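Local coordinates for uncharacterized protein yedD (Klebsiella pneumoniae subsp. pneumoniae, PDB 4HWM) that is of unknown function but belongs to the YedD-like family of bacterial lipoproteins, at residues Thr46-Gln56 against Thr107-Arg118. Sequence-based numbering, arbitrary orientation. Where two conformers were deposited one is given.
Sequences TKEGDTFDCRQ and TPECEKAWAKAR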
loop_
_atom_site.group_PDB
_atom_site.type_symbol
_atom_site.label_atom_id
_atom_site.label_comp_id
_atom_site.label_asym_id
_atom_site.label_seq_id
_atom_site.Cartn_x
_atom_site.Cartn_y
_atom_site.Cartn_z
ATOM N N THR A 46 5.836 -5.606 -0.656
ATOM C CA THR A 46 7.088 -6.390 -0.766
ATOM C C THR A 46 6.735 -7.838 -1.115
ATOM O O THR A 46 5.586 -8.281 -0.925
ATOM C CB THR A 46 7.925 -6.377 0.498
ATOM O OG1 THR A 46 7.301 -7.197 1.488
ATOM C CG2 THR A 46 8.143 -4.939 1.020
ATOM N N LYS A 47 7.741 -8.598 -1.549
ATOM C CA LYS A 47 7.464 -9.991 -1.905
ATOM C C LYS A 47 6.947 -10.781 -0.695
ATOM O O LYS A 47 6.080 -11.651 -0.854
ATOM C CB LYS A 47 8.668 -10.671 -2.589
ATOM C CG LYS A 47 9.884 -10.954 -1.706
ATOM C CD LYS A 47 10.926 -11.822 -2.455
ATOM C CE LYS A 47 12.087 -12.206 -1.554
ATOM N NZ LYS A 47 12.814 -11.035 -0.961
ATOM N N GLU A 48 7.430 -10.461 0.496
ATOM C CA GLU A 48 7.010 -11.140 1.719
ATOM C C GLU A 48 5.631 -10.716 2.218
ATOM O O GLU A 48 5.086 -11.340 3.139
ATOM C CB GLU A 48 8.057 -10.906 2.822
ATOM C CG GLU A 48 9.426 -11.515 2.500
ATOM C CD GLU A 48 10.331 -10.620 1.665
ATOM O OE1 GLU A 48 9.965 -9.451 1.379
ATOM O OE2 GLU A 48 11.432 -11.090 1.282
ATOM N N GLY A 49 5.049 -9.659 1.632
ATOM C CA GLY A 49 3.720 -9.227 2.043
ATOM C C GLY A 49 3.688 -8.076 3.018
ATOM O O GLY A 49 2.628 -7.767 3.542
ATOM N N ASP A 50 4.819 -7.413 3.260
ATOM C CA ASP A 50 4.773 -6.148 3.999
ATOM C C ASP A 50 4.281 -5.061 3.036
ATOM O O ASP A 50 4.547 -5.105 1.838
ATOM C CB ASP A 50 6.110 -5.776 4.569
ATOM C CG ASP A 50 6.550 -6.693 5.676
ATOM O OD1 ASP A 50 6.028 -6.593 6.787
ATOM O OD2 ASP A 50 7.426 -7.553 5.432
ATOM N N THR A 51 3.542 -4.096 3.573
ATOM C CA THR A 51 3.016 -3.029 2.763
ATOM C C THR A 51 3.260 -1.670 3.374
ATOM O O THR A 51 3.576 -1.547 4.568
ATOM C CB THR A 51 1.516 -3.203 2.558
ATOM O OG1 THR A 51 0.854 -2.965 3.800
ATOM C CG2 THR A 51 1.159 -4.618 1.977
ATOM N N PHE A 52 3.043 -0.650 2.556
ATOM C CA PHE A 52 3.152 0.737 3.012
ATOM C C PHE A 52 2.209 1.579 2.196
ATOM O O PHE A 52 2.324 1.613 0.960
ATOM C CB PHE A 52 4.593 1.224 2.820
ATOM C CG PHE A 52 4.952 2.461 3.605
ATOM C CD1 PHE A 52 4.964 2.436 4.984
ATOM C CD2 PHE A 52 5.283 3.640 2.958
ATOM C CE1 PHE A 52 5.351 3.563 5.699
ATOM C CE2 PHE A 52 5.636 4.763 3.664
ATOM C CZ PHE A 52 5.641 4.737 5.032
ATOM N N ASP A 53 1.274 2.234 2.883
ATOM C CA ASP A 53 0.196 3.024 2.249
ATOM C C ASP A 53 0.545 4.479 2.535
ATOM O O ASP A 53 0.542 4.858 3.705
ATOM C CB ASP A 53 -1.139 2.596 2.877
ATOM C CG ASP A 53 -2.336 3.402 2.396
ATOM O OD1 ASP A 53 -2.180 4.569 2.015
ATOM O OD2 ASP A 53 -3.441 2.843 2.441
ATOM N N CYS A 54 0.900 5.243 1.490
ATOM C CA CYS A 54 1.412 6.611 1.664
ATOM C C CYS A 54 0.608 7.528 0.784
ATOM O O CYS A 54 0.570 7.347 -0.425
ATOM C CB CYS A 54 2.895 6.654 1.304
ATOM S SG CYS A 54 3.684 8.230 1.562
ATOM N N ARG A 55 -0.052 8.501 1.389
ATOM C CA ARG A 55 -0.912 9.422 0.657
ATOM C C ARG A 55 -0.471 10.831 0.974
ATOM O O ARG A 55 -0.092 11.111 2.088
ATOM C CB ARG A 55 -2.349 9.206 1.056
ATOM C CG ARG A 55 -2.746 7.761 0.867
ATOM C CD ARG A 55 -4.171 7.541 1.119
ATOM N NE ARG A 55 -4.479 6.137 1.365
ATOM C CZ ARG A 55 -5.678 5.587 1.346
ATOM N NH1 ARG A 55 -6.763 6.317 1.099
ATOM N NH2 ARG A 55 -5.790 4.300 1.630
ATOM N N GLN A 56 -0.506 11.712 -0.006
ATOM C CA GLN A 56 0.049 13.038 0.171
ATOM C C GLN A 56 -0.718 14.086 -0.613
ATOM O O GLN A 56 -1.195 13.853 -1.728
ATOM C CB GLN A 56 1.506 13.066 -0.259
ATOM C CG GLN A 56 1.765 12.721 -1.692
ATOM C CD GLN A 56 3.225 12.619 -1.979
ATOM O OE1 GLN A 56 3.915 13.656 -2.122
ATOM N NE2 GLN A 56 3.723 11.403 -2.089
ATOM N N THR A 107 7.390 8.680 -4.961
ATOM C CA THR A 107 7.767 10.064 -4.610
ATOM C C THR A 107 8.843 10.040 -3.541
ATOM O O THR A 107 8.929 9.092 -2.770
ATOM C CB THR A 107 6.616 10.913 -4.041
ATOM O OG1 THR A 107 6.094 10.311 -2.842
ATOM C CG2 THR A 107 5.502 11.029 -5.067
ATOM N N PRO A 108 9.712 11.064 -3.503
ATOM C CA PRO A 108 10.744 11.074 -2.488
ATOM C C PRO A 108 10.200 10.997 -1.074
ATOM O O PRO A 108 10.814 10.382 -0.213
ATOM C CB PRO A 108 11.459 12.403 -2.739
ATOM C CG PRO A 108 11.324 12.562 -4.167
ATOM C CD PRO A 108 9.915 12.148 -4.476
ATOM N N GLU A 109 9.054 11.618 -0.845
ATOM C CA GLU A 109 8.615 11.613 0.531
ATOM C C GLU A 109 8.050 10.230 0.919
ATOM O O GLU A 109 8.279 9.871 2.066
ATOM C CB GLU A 109 7.754 12.826 0.920
ATOM C CG GLU A 109 6.605 13.081 0.008
ATOM C CD GLU A 109 6.977 14.042 -1.082
ATOM O OE1 GLU A 109 7.938 13.773 -1.844
ATOM O OE2 GLU A 109 6.314 15.081 -1.182
ATOM N N CYS A 110 7.478 9.463 -0.002
ATOM C CA CYS A 110 7.076 8.078 0.287
ATOM C C CYS A 110 8.319 7.217 0.500
ATOM O O CYS A 110 8.374 6.420 1.418
ATOM C CB CYS A 110 6.253 7.472 -0.857
ATOM S SG CYS A 110 5.523 5.859 -0.505
ATOM N N GLU A 111 9.310 7.396 -0.370
ATOM C CA GLU A 111 10.578 6.646 -0.237
ATOM C C GLU A 111 11.214 6.864 1.122
ATOM O O GLU A 111 11.651 5.905 1.803
ATOM C CB GLU A 111 11.609 7.134 -1.233
ATOM C CG GLU A 111 11.347 6.868 -2.620
ATOM C CD GLU A 111 12.574 7.175 -3.483
ATOM O OE1 GLU A 111 13.292 8.196 -3.291
ATOM O OE2 GLU A 111 12.814 6.395 -4.379
ATOM N N LYS A 112 11.281 8.136 1.553
ATOM C CA LYS A 112 11.901 8.486 2.833
ATOM C C LYS A 112 11.119 7.929 4.019
ATOM O O LYS A 112 11.693 7.380 4.943
ATOM C CB LYS A 112 12.037 10.017 3.003
ATOM C CG LYS A 112 13.189 10.644 2.236
ATOM C CD LYS A 112 13.029 12.173 2.115
ATOM C CE LYS A 112 14.262 12.803 1.460
ATOM N NZ LYS A 112 14.010 14.169 0.913
ATOM N N ALA A 113 9.801 8.067 3.959
ATOM C CA ALA A 113 8.944 7.581 5.044
ATOM C C ALA A 113 9.058 6.055 5.171
ATOM O O ALA A 113 9.137 5.524 6.269
ATOM C CB ALA A 113 7.496 8.003 4.832
ATOM N N TRP A 114 9.123 5.371 4.035
ATOM C CA TRP A 114 9.270 3.909 4.014
ATOM C C TRP A 114 10.599 3.484 4.619
ATOM O O TRP A 114 10.646 2.588 5.476
ATOM C CB TRP A 114 9.158 3.441 2.579
ATOM C CG TRP A 114 9.526 2.028 2.245
ATOM C CD1 TRP A 114 10.420 1.635 1.299
ATOM C CD2 TRP A 114 8.945 0.840 2.764
ATOM N NE1 TRP A 114 10.443 0.279 1.211
ATOM C CE2 TRP A 114 9.518 -0.242 2.062
ATOM C CE3 TRP A 114 7.974 0.578 3.709
ATOM C CZ2 TRP A 114 9.189 -1.574 2.327
ATOM C CZ3 TRP A 114 7.635 -0.744 3.960
ATOM C CH2 TRP A 114 8.218 -1.799 3.249
ATOM N N ALA A 115 11.682 4.142 4.213
ATOM C CA ALA A 115 12.999 3.769 4.726
ATOM C C ALA A 115 13.041 3.950 6.248
ATOM O O ALA A 115 13.582 3.127 6.975
ATOM C CB ALA A 115 14.088 4.583 4.032
ATOM N N LYS A 116 12.406 5.012 6.728
ATOM C CA LYS A 116 12.355 5.362 8.149
ATOM C C LYS A 116 11.582 4.311 8.953
ATOM O O LYS A 116 12.012 3.846 9.995
ATOM C CB LYS A 116 11.721 6.766 8.257
ATOM C CG LYS A 116 11.322 7.264 9.621
ATOM C CD LYS A 116 11.431 8.785 9.689
ATOM C CE LYS A 116 10.607 9.433 8.641
ATOM N NZ LYS A 116 9.139 9.306 8.871
ATOM N N ALA A 117 10.432 3.923 8.415
ATOM C CA ALA A 117 9.600 2.925 9.065
ATOM C C ALA A 117 10.354 1.601 9.128
ATOM O O ALA A 117 10.423 0.914 10.175
ATOM C CB ALA A 117 8.278 2.767 8.323
ATOM N N ARG A 118 10.906 1.209 7.997
ATOM C CA ARG A 118 11.622 -0.060 7.894
ATOM C C ARG A 118 12.830 -0.169 8.826
ATOM O O ARG A 118 13.186 -1.277 9.239
ATOM C CB ARG A 118 12.044 -0.335 6.453
ATOM C CG ARG A 118 11.019 -1.097 5.696
ATOM C CD ARG A 118 11.525 -1.600 4.365
ATOM N NE ARG A 118 12.298 -2.849 4.255
ATOM C CZ ARG A 118 11.835 -4.112 4.095
ATOM N NH1 ARG A 118 10.528 -4.493 4.186
ATOM N NH2 ARG A 118 12.741 -5.062 3.902
HETATM O O HOH W 1 9.223 -7.311 3.500
#
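F52 with W114 (7.0 Å) and C54 with C110 (6.0 Å) are the nearest CA pairs where strand 50-56 packs against helix 108-118, the axes 9.0 Å apart at closest and roughly antiparallel at 141°. T107 is the helix N-cap, its OG1 accepting from C110 N. F52 carries the packing: with CG anti to its backbone N (chi1 -163°), the ring reaches the helix and turns one face to W114 CA, in a CH-pi contact 4.0 Å from the ring centroid. F52 and W114 pass alongside each other, pointing opposite ways, F52 CB 3.6 Å from W114 CE3, with ring planes inclined at 47°. A113 CB meets F52 CZ at 3.8 Å, and A117 CB lies near F52 CE1. C54 and C110 form a disulfide, but in one of C110's two conformers their SG atoms lie 3.6 Å apart, too far for the bond, which probably belongs to the other. At the other end T46 CG2 touches W114 CZ2, and one water joins T46 OG1, E48 OE1 and D50 OD2 to R118 NH1, meeting the guanidinium edge-on. The helix packs on the antiparallel barrel: I44 of strand 40-45 touches both F52 and W114, while A62 of strand 60-70 backs F52 and C54.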